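Local coordinates for protein SusD homolog (Bacteroides thetaiotaomicron, PDB 3SGH) that probably binds glycans at the outer membrane as a SusD-like lipoprotein, serving their capture and uptake, at residues Q274-R286 and Y374-Y387. Sequence-based numbering, arbitrary orientation.
Sequences QTQTAAGGYVGVR and YVDNLIAGHTGNNY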
ATOM      1  N   GLN A 274      12.690 -15.884  14.611  1.00 16.96           N
ATOM      2  CA  GLN A 274      14.091 -15.919  14.188  1.00 16.20           C
ATOM      3  C   GLN A 274      14.718 -17.219  14.620  1.00 16.79           C
ATOM      4  O   GLN A 274      14.357 -17.771  15.655  1.00 16.76           O
ATOM      5  CB  GLN A 274      14.872 -14.722  14.718  1.00 16.56           C
ATOM      6  CG  GLN A 274      15.054 -14.663  16.216  1.00 17.27           C
ATOM      7  CD  GLN A 274      16.234 -15.476  16.726  1.00 17.64           C
ATOM      8  OE1 GLN A 274      17.210 -15.771  15.985  1.00 16.45           O
ATOM      9  NE2 GLN A 274      16.189 -15.793  18.023  1.00 18.59           N
ATOM     10  N   THR A 275      15.640 -17.731  13.803  1.00 17.82           N
ATOM     11  CA  THR A 275      16.319 -18.983  14.121  1.00 18.61           C
ATOM     12  C   THR A 275      17.852 -18.808  14.142  1.00 18.94           C
ATOM     13  O   THR A 275      18.610 -19.803  14.152  1.00 20.63           O
ATOM     14  CB  THR A 275      15.954 -20.083  13.118  1.00 19.00           C
ATOM     15  OG1 THR A 275      16.347 -19.646  11.800  1.00 18.17           O
ATOM     16  CG2 THR A 275      14.434 -20.406  13.198  1.00 18.97           C
ATOM     17  N   GLN A 276      18.300 -17.561  14.148  1.00 17.75           N
ATOM     18  CA  GLN A 276      19.743 -17.267  14.207  1.00 17.53           C
ATOM     19  C   GLN A 276      20.337 -17.720  15.539  1.00 18.71           C
ATOM     20  O   GLN A 276      21.472 -18.234  15.574  1.00 18.52           O
ATOM     21  CB  GLN A 276      19.982 -15.769  14.006  1.00 16.83           C
ATOM     22  CG  GLN A 276      21.458 -15.373  13.982  1.00 19.93           C
ATOM     23  CD  GLN A 276      22.256 -16.083  12.872  1.00 21.04           C
ATOM     24  OE1 GLN A 276      21.758 -16.304  11.745  1.00 21.18           O
ATOM     25  NE2 GLN A 276      23.515 -16.436  13.186  1.00 23.06           N
ATOM     26  N   THR A 277      19.590 -17.505  16.619  1.00 18.11           N
ATOM     27  CA  THR A 277      20.003 -17.899  17.951  1.00 18.13           C
ATOM     28  C   THR A 277      18.964 -18.805  18.575  1.00 19.77           C
ATOM     29  O   THR A 277      17.878 -18.962  18.015  1.00 21.16           O
ATOM     30  CB  THR A 277      20.181 -16.661  18.881  1.00 18.71           C
ATOM     31  OG1 THR A 277      18.900 -16.202  19.342  1.00 18.89           O
ATOM     32  CG2 THR A 277      20.900 -15.528  18.173  1.00 17.37           C
ATOM     33  N   ALA A 278      19.267 -19.331  19.762  1.00 20.41           N
ATOM     34  CA  ALA A 278      18.362 -20.222  20.499  1.00 20.73           C
ATOM     35  C   ALA A 278      17.197 -19.507  21.183  1.00 21.01           C
ATOM     36  O   ALA A 278      16.320 -20.183  21.754  1.00 21.87           O
ATOM     37  CB  ALA A 278      19.159 -21.073  21.551  1.00 21.23           C
ATOM     38  N   ALA A 279      17.173 -18.169  21.175  1.00 20.88           N
ATOM     39  CA  ALA A 279      16.158 -17.399  21.949  1.00 21.37           C
ATOM     40  C   ALA A 279      14.757 -17.511  21.402  1.00 21.29           C
ATOM     41  O   ALA A 279      13.794 -17.316  22.126  1.00 22.68           O
ATOM     42  CB  ALA A 279      16.545 -15.922  22.056  1.00 20.00           C
ATOM     43  N   GLY A 280      14.639 -17.802  20.114  1.00 20.54           N
ATOM     44  CA  GLY A 280      13.342 -17.734  19.456  1.00 20.97           C
ATOM     45  C   GLY A 280      12.851 -16.290  19.442  1.00 20.49           C
ATOM     46  O   GLY A 280      13.668 -15.357  19.476  1.00 18.43           O
ATOM     47  N   GLY A 281      11.530 -16.094  19.463  1.00 18.83           N
ATOM     48  CA  GLY A 281      10.962 -14.730  19.378  1.00 18.84           C
ATOM     49  C   GLY A 281      11.017 -14.181  17.945  1.00 16.94           C
ATOM     50  O   GLY A 281      11.606 -14.790  17.060  1.00 17.87           O
ATOM     51  N   TYR A 282      10.434 -13.001  17.777  1.00 16.27           N
ATOM     52  CA  TYR A 282      10.286 -12.330  16.522  1.00 15.78           C
ATOM     53  C   TYR A 282      11.253 -11.178  16.513  1.00 15.35           C
ATOM     54  O   TYR A 282      11.256 -10.383  17.421  1.00 16.49           O
ATOM     55  CB  TYR A 282       8.830 -11.845  16.318  1.00 15.15           C
ATOM     56  CG  TYR A 282       7.855 -12.998  16.384  1.00 16.71           C
ATOM     57  CD1 TYR A 282       7.619 -13.801  15.273  1.00 16.69           C
ATOM     58  CD2 TYR A 282       7.219 -13.326  17.582  1.00 19.30           C
ATOM     59  CE1 TYR A 282       6.760 -14.907  15.330  1.00 19.73           C
ATOM     60  CE2 TYR A 282       6.320 -14.423  17.637  1.00 20.48           C
ATOM     61  CZ  TYR A 282       6.118 -15.199  16.517  1.00 18.68           C
ATOM     62  OH  TYR A 282       5.259 -16.254  16.593  1.00 22.35           O
ATOM     63  N   VAL A 283      12.114 -11.159  15.496  1.00 15.78           N
ATOM     64  CA  VAL A 283      13.116 -10.113  15.313  1.00 15.18           C
ATOM     65  C   VAL A 283      13.156  -9.721  13.842  1.00 15.12           C
ATOM     66  O   VAL A 283      13.500 -10.538  12.944  1.00 14.68           O
ATOM     67  CB  VAL A 283      14.523 -10.536  15.794  1.00 15.48           C
ATOM     68  CG1 VAL A 283      15.514  -9.398  15.572  1.00 15.23           C
ATOM     69  CG2 VAL A 283      14.538 -10.992  17.314  1.00 15.07           C
ATOM     70  N   GLY A 284      12.776  -8.473  13.574  1.00 14.79           N
ATOM     71  CA  GLY A 284      12.849  -7.914  12.217  1.00 15.01           C
ATOM     72  C   GLY A 284      14.223  -7.373  11.864  1.00 15.14           C
ATOM     73  O   GLY A 284      15.112  -7.296  12.726  1.00 15.90           O
ATOM     74  N   VAL A 285      14.364  -6.990  10.602  1.00 13.97           N
ATOM     75  CA  VAL A 285      15.581  -6.396  10.042  1.00 13.88           C
ATOM     76  C   VAL A 285      15.432  -4.904   9.928  1.00 13.49           C
ATOM     77  O   VAL A 285      14.433  -4.417   9.401  1.00 13.33           O
ATOM     78  CB  VAL A 285      15.933  -7.026   8.659  1.00 13.94           C
ATOM     79  CG1 VAL A 285      17.272  -6.394   8.103  1.00 14.33           C
ATOM     80  CG2 VAL A 285      16.003  -8.531   8.777  1.00 13.14           C
ATOM     81  N   ARG A 286      16.428  -4.146  10.414  1.00 14.06           N
ATOM     82  CA  ARG A 286      16.398  -2.706  10.263  1.00 14.58           C
ATOM     83  C   ARG A 286      16.612  -2.353   8.774  1.00 14.73           C
ATOM     84  O   ARG A 286      17.646  -2.701   8.191  1.00 15.36           O
ATOM     85  CB  ARG A 286      17.465  -2.060  11.143  1.00 14.85           C
ATOM     86  CG  ARG A 286      17.480  -0.539  11.096  1.00 12.97           C
ATOM     87  CD  ARG A 286      16.313   0.092  11.916  1.00 14.98           C
ATOM     88  NE  ARG A 286      16.340   1.536  11.742  1.00 15.05           N
ATOM     89  CZ  ARG A 286      17.139   2.393  12.365  1.00 15.33           C
ATOM     90  NH1 ARG A 286      17.918   2.009  13.337  1.00 16.69           N
ATOM     91  NH2 ARG A 286      17.115   3.685  12.022  1.00 16.29           N
ATOM     92  N   TYR A 374      13.560  -1.469  19.326  1.00 17.98           N
ATOM     93  CA  TYR A 374      14.175  -2.490  18.521  1.00 17.52           C
ATOM     94  C   TYR A 374      15.607  -2.693  18.958  1.00 17.31           C
ATOM     95  O   TYR A 374      16.329  -1.717  19.109  1.00 16.32           O
ATOM     96  CB  TYR A 374      14.195  -2.030  17.067  1.00 17.39           C
ATOM     97  CG  TYR A 374      14.948  -2.985  16.183  1.00 16.44           C
ATOM     98  CD1 TYR A 374      14.449  -4.252  15.915  1.00 15.92           C
ATOM     99  CD2 TYR A 374      16.141  -2.610  15.588  1.00 17.12           C
ATOM    100  CE1 TYR A 374      15.150  -5.133  15.117  1.00 16.52           C
ATOM    101  CE2 TYR A 374      16.843  -3.487  14.767  1.00 17.40           C
ATOM    102  CZ  TYR A 374      16.331  -4.750  14.535  1.00 15.86           C
ATOM    103  OH  TYR A 374      17.016  -5.627  13.738  1.00 17.73           O
ATOM    104  N   VAL A 375      16.003  -3.948  19.137  1.00 17.96           N
ATOM    105  CA  VAL A 375      17.408  -4.300  19.356  1.00 18.74           C
ATOM    106  C   VAL A 375      17.792  -5.326  18.314  1.00 17.40           C
ATOM    107  O   VAL A 375      16.990  -6.208  17.945  1.00 16.73           O
ATOM    108  CB  VAL A 375      17.695  -4.827  20.776  1.00 20.15           C
ATOM    109  CG1 VAL A 375      17.593  -3.674  21.820  1.00 22.20           C
ATOM    110  CG2 VAL A 375      16.773  -5.968  21.133  1.00 23.01           C
ATOM    111  N   ASP A 376      19.021  -5.203  17.827  1.00 16.54           N
ATOM    112  CA  ASP A 376      19.589  -6.154  16.909  1.00 15.96           C
ATOM    113  C   ASP A 376      20.802  -6.808  17.543  1.00 15.80           C
ATOM    114  O   ASP A 376      21.937  -6.324  17.409  1.00 16.65           O
ATOM    115  CB  ASP A 376      19.937  -5.499  15.602  1.00 15.72           C
ATOM    116  CG  ASP A 376      20.386  -6.521  14.539  1.00 14.23           C
ATOM    117  OD1 ASP A 376      20.529  -7.748  14.877  1.00 17.32           O
ATOM    118  OD2 ASP A 376      20.618  -6.107  13.366  1.00 15.81           O
ATOM    119  N   ASN A 377      20.535  -7.890  18.279  1.00 17.91           N
ATOM    120  CA  ASN A 377      21.542  -8.626  19.016  1.00 20.37           C
ATOM    121  C   ASN A 377      21.834  -9.988  18.403  1.00 19.86           C
ATOM    122  O   ASN A 377      22.678 -10.713  18.915  1.00 19.46           O
ATOM    123  CB  ASN A 377      21.045  -8.873  20.454  1.00 21.35           C
ATOM    124  CG  ASN A 377      21.004  -7.621  21.254  1.00 26.54           C
ATOM    125  OD1 ASN A 377      21.837  -6.696  21.059  1.00 27.69           O
ATOM    126  ND2 ASN A 377      19.995  -7.518  22.107  1.00 25.57           N
ATOM    127  N   LEU A 378      21.140 -10.350  17.327  1.00 19.81           N
ATOM    128  CA  LEU A 378      21.257 -11.718  16.803  1.00 19.16           C
ATOM    129  C   LEU A 378      22.626 -11.965  16.181  1.00 20.90           C
ATOM    130  O   LEU A 378      23.172 -13.082  16.284  1.00 21.01           O
ATOM    131  CB  LEU A 378      20.133 -12.000  15.779  1.00 19.16           C
ATOM    132  CG  LEU A 378      18.690 -11.877  16.274  1.00 17.34           C
ATOM    133  CD1 LEU A 378      17.772 -12.353  15.143  1.00 19.28           C
ATOM    134  CD2 LEU A 378      18.456 -12.658  17.586  1.00 16.61           C
ATOM    135  N   ILE A 379      23.149 -10.943  15.517  1.00 20.92           N
ATOM    136  CA  ILE A 379      24.469 -10.973  14.878  1.00 21.50           C
ATOM    137  C   ILE A 379      25.312  -9.936  15.634  1.00 21.83           C
ATOM    138  O   ILE A 379      24.844  -8.846  15.935  1.00 21.04           O
ATOM    139  CB  ILE A 379      24.388 -10.588  13.376  1.00 21.33           C
ATOM    140  CG1 ILE A 379      23.540 -11.581  12.550  1.00 23.07           C
ATOM    141  CG2 ILE A 379      25.796 -10.438  12.753  1.00 21.13           C
ATOM    142  CD1 ILE A 379      24.231 -12.884  12.196  1.00 26.64           C
ATOM    143  N   ALA A 380      26.570 -10.276  15.914  1.00 22.55           N
ATOM    144  CA  ALA A 380      27.456  -9.400  16.653  1.00 22.10           C
ATOM    145  C   ALA A 380      27.759  -8.125  15.864  1.00 20.36           C
ATOM    146  O   ALA A 380      27.837  -8.111  14.630  1.00 19.44           O
ATOM    147  CB  ALA A 380      28.780 -10.134  17.024  1.00 22.68           C
ATOM    148  N   GLY A 381      27.944  -7.050  16.597  1.00 20.20           N
ATOM    149  CA  GLY A 381      28.341  -5.787  15.975  1.00 20.58           C
ATOM    150  C   GLY A 381      27.196  -5.074  15.260  1.00 19.99           C
ATOM    151  O   GLY A 381      27.443  -4.249  14.392  1.00 21.49           O
ATOM    152  N   HIS A 382      25.944  -5.371  15.631  1.00 19.47           N
ATOM    153  CA  HIS A 382      24.780  -4.779  14.953  1.00 18.87           C
ATOM    154  C   HIS A 382      24.024  -3.757  15.801  1.00 18.08           C
ATOM    155  O   HIS A 382      22.910  -3.341  15.413  1.00 18.19           O
ATOM    156  CB  HIS A 382      23.777  -5.858  14.512  1.00 18.15           C
ATOM    157  CG  HIS A 382      24.068  -6.471  13.174  1.00 19.89           C
ATOM    158  ND1 HIS A 382      23.064  -6.868  12.314  1.00 19.41           N
ATOM    159  CD2 HIS A 382      25.237  -6.807  12.566  1.00 19.77           C
ATOM    160  CE1 HIS A 382      23.605  -7.385  11.219  1.00 21.25           C
ATOM    161  NE2 HIS A 382      24.923  -7.320  11.327  1.00 19.20           N
ATOM    162  N   THR A 383      24.559  -3.390  16.976  1.00 19.01           N
ATOM    163  CA  THR A 383      23.809  -2.484  17.860  1.00 18.89           C
ATOM    164  C   THR A 383      23.605  -1.078  17.302  1.00 17.80           C
ATOM    165  O   THR A 383      22.780  -0.354  17.827  1.00 18.23           O
ATOM    166  CB  THR A 383      24.371  -2.385  19.289  1.00 19.97           C
ATOM    167  OG1 THR A 383      25.610  -1.662  19.262  1.00 21.72           O
ATOM    168  CG2 THR A 383      24.524  -3.774  19.902  1.00 21.38           C
ATOM    169  N   GLY A 384      24.309  -0.713  16.237  1.00 16.54           N
ATOM    170  CA  GLY A 384      24.043   0.521  15.507  1.00 17.57           C
ATOM    171  C   GLY A 384      22.704   0.506  14.771  1.00 17.53           C
ATOM    172  O   GLY A 384      22.236   1.556  14.308  1.00 17.42           O
ATOM    173  N   ASN A 385      22.066  -0.674  14.719  1.00 16.36           N
ATOM    174  CA  ASN A 385      20.725  -0.814  14.200  1.00 16.28           C
ATOM    175  C   ASN A 385      19.643  -0.605  15.244  1.00 16.83           C
ATOM    176  O   ASN A 385      18.468  -0.508  14.888  1.00 15.73           O
ATOM    177  CB  ASN A 385      20.552  -2.198  13.541  1.00 15.82           C
ATOM    178  CG  ASN A 385      21.395  -2.336  12.320  1.00 17.30           C
ATOM    179  OD1 ASN A 385      21.529  -1.373  11.557  1.00 17.41           O
ATOM    180  ND2 ASN A 385      21.927  -3.499  12.091  1.00 17.72           N
ATOM    181  N   ASN A 386      20.024  -0.527  16.525  1.00 16.94           N
ATOM    182  CA  ASN A 386      19.031  -0.408  17.576  1.00 18.18           C
ATOM    183  C   ASN A 386      18.237   0.900  17.422  1.00 17.68           C
ATOM    184  O   ASN A 386      18.757   1.901  16.979  1.00 18.83           O
ATOM    185  CB  ASN A 386      19.677  -0.448  18.966  1.00 17.42           C
ATOM    186  CG  ASN A 386      20.296  -1.792  19.331  1.00 18.65           C
ATOM    187  OD1 ASN A 386      20.288  -2.769  18.569  1.00 17.56           O
ATOM    188  ND2 ASN A 386      20.808  -1.847  20.554  1.00 19.51           N
ATOM    189  N   TYR A 387      16.962   0.887  17.801  1.00 17.84           N
ATOM    190  CA  TYR A 387      16.107   2.042  17.589  1.00 16.68           C
ATOM    191  C   TYR A 387      15.071   2.207  18.699  1.00 16.43           C
ATOM    192  O   TYR A 387      14.400   1.254  19.082  1.00 16.95           O
ATOM    193  CB  TYR A 387      15.468   1.995  16.187  1.00 16.48           C
ATOM    194  CG  TYR A 387      14.870   3.322  15.723  1.00 16.70           C
ATOM    195  CD1 TYR A 387      15.655   4.328  15.166  1.00 21.13           C
ATOM    196  CD2 TYR A 387      13.509   3.557  15.851  1.00 19.39           C
ATOM    197  CE1 TYR A 387      15.087   5.546  14.774  1.00 22.36           C
ATOM    198  CE2 TYR A 387      12.947   4.748  15.448  1.00 20.29           C
ATOM    199  CZ  TYR A 387      13.730   5.730  14.920  1.00 20.03           C
ATOM    200  OH  TYR A 387      13.114   6.890  14.548  1.00 25.20           O
TER
HETATM  201  O   HOH W   1      24.610 -15.143  15.771  1.00 28.84           O
HETATM  202  O   HOH W   2      18.946  -5.069  11.286  1.00 15.84           O
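Y387 lays CD1 over one face of the R286 guanidinium, 3.3 Å above its plane and offset toward the rim, with the two planes inclined by 56° rather than stacked. At the guanidinium edge, R286 NH1 donates to N385 O (3.0 Å); the acceptor is 4° out of the guanidinium plane, yet the donor stands above the N385 carbonyl plane. R286 NH2 is hydrogen-bonded to P439 O, outside the two segments, and the bend at chi2 (76°) brings the guanidinium to N385 O. The Y374 ring has G284 O at its edge, gripped by a 2.7 Å hydrogen bond from Y374 OH, while D376 N lies over one face near the rim. Water 2 links R286 N to D376 OD2, which also accepts from H382 ND1 and N385 ND2, both arriving from the same face of the carboxylate; N385 OD1 accepts from A290 N.

At the other end, L378 packs against the bent chain of Q274, its CD1 3.6 Å from Q274 OE1, and meets V283 tip to tip (V283 CG1 to L378 CD1, 3.7 Å). Q274 OE1 takes T277 N on an in-plane lone pair, while Q274 NE2 gives to T277 OG1 and G280 O. With Q274 cut back to an alanine, T277 N and G280 O would probably lose these partners and a gap would open beside L378. Water 1 bridges Q276 NE2 and L378 O, Q276 OE1 being hydrogen-bonded to N300 ND2.

Without strand pairing, two irregular loops, following helices 267-270 and 360-364, are thus joined through side chains, carbonyls and waters at the periphery of the SusD-like alpha-alpha superhelical fold, a type II turn at I379-H382 reversing the second loop.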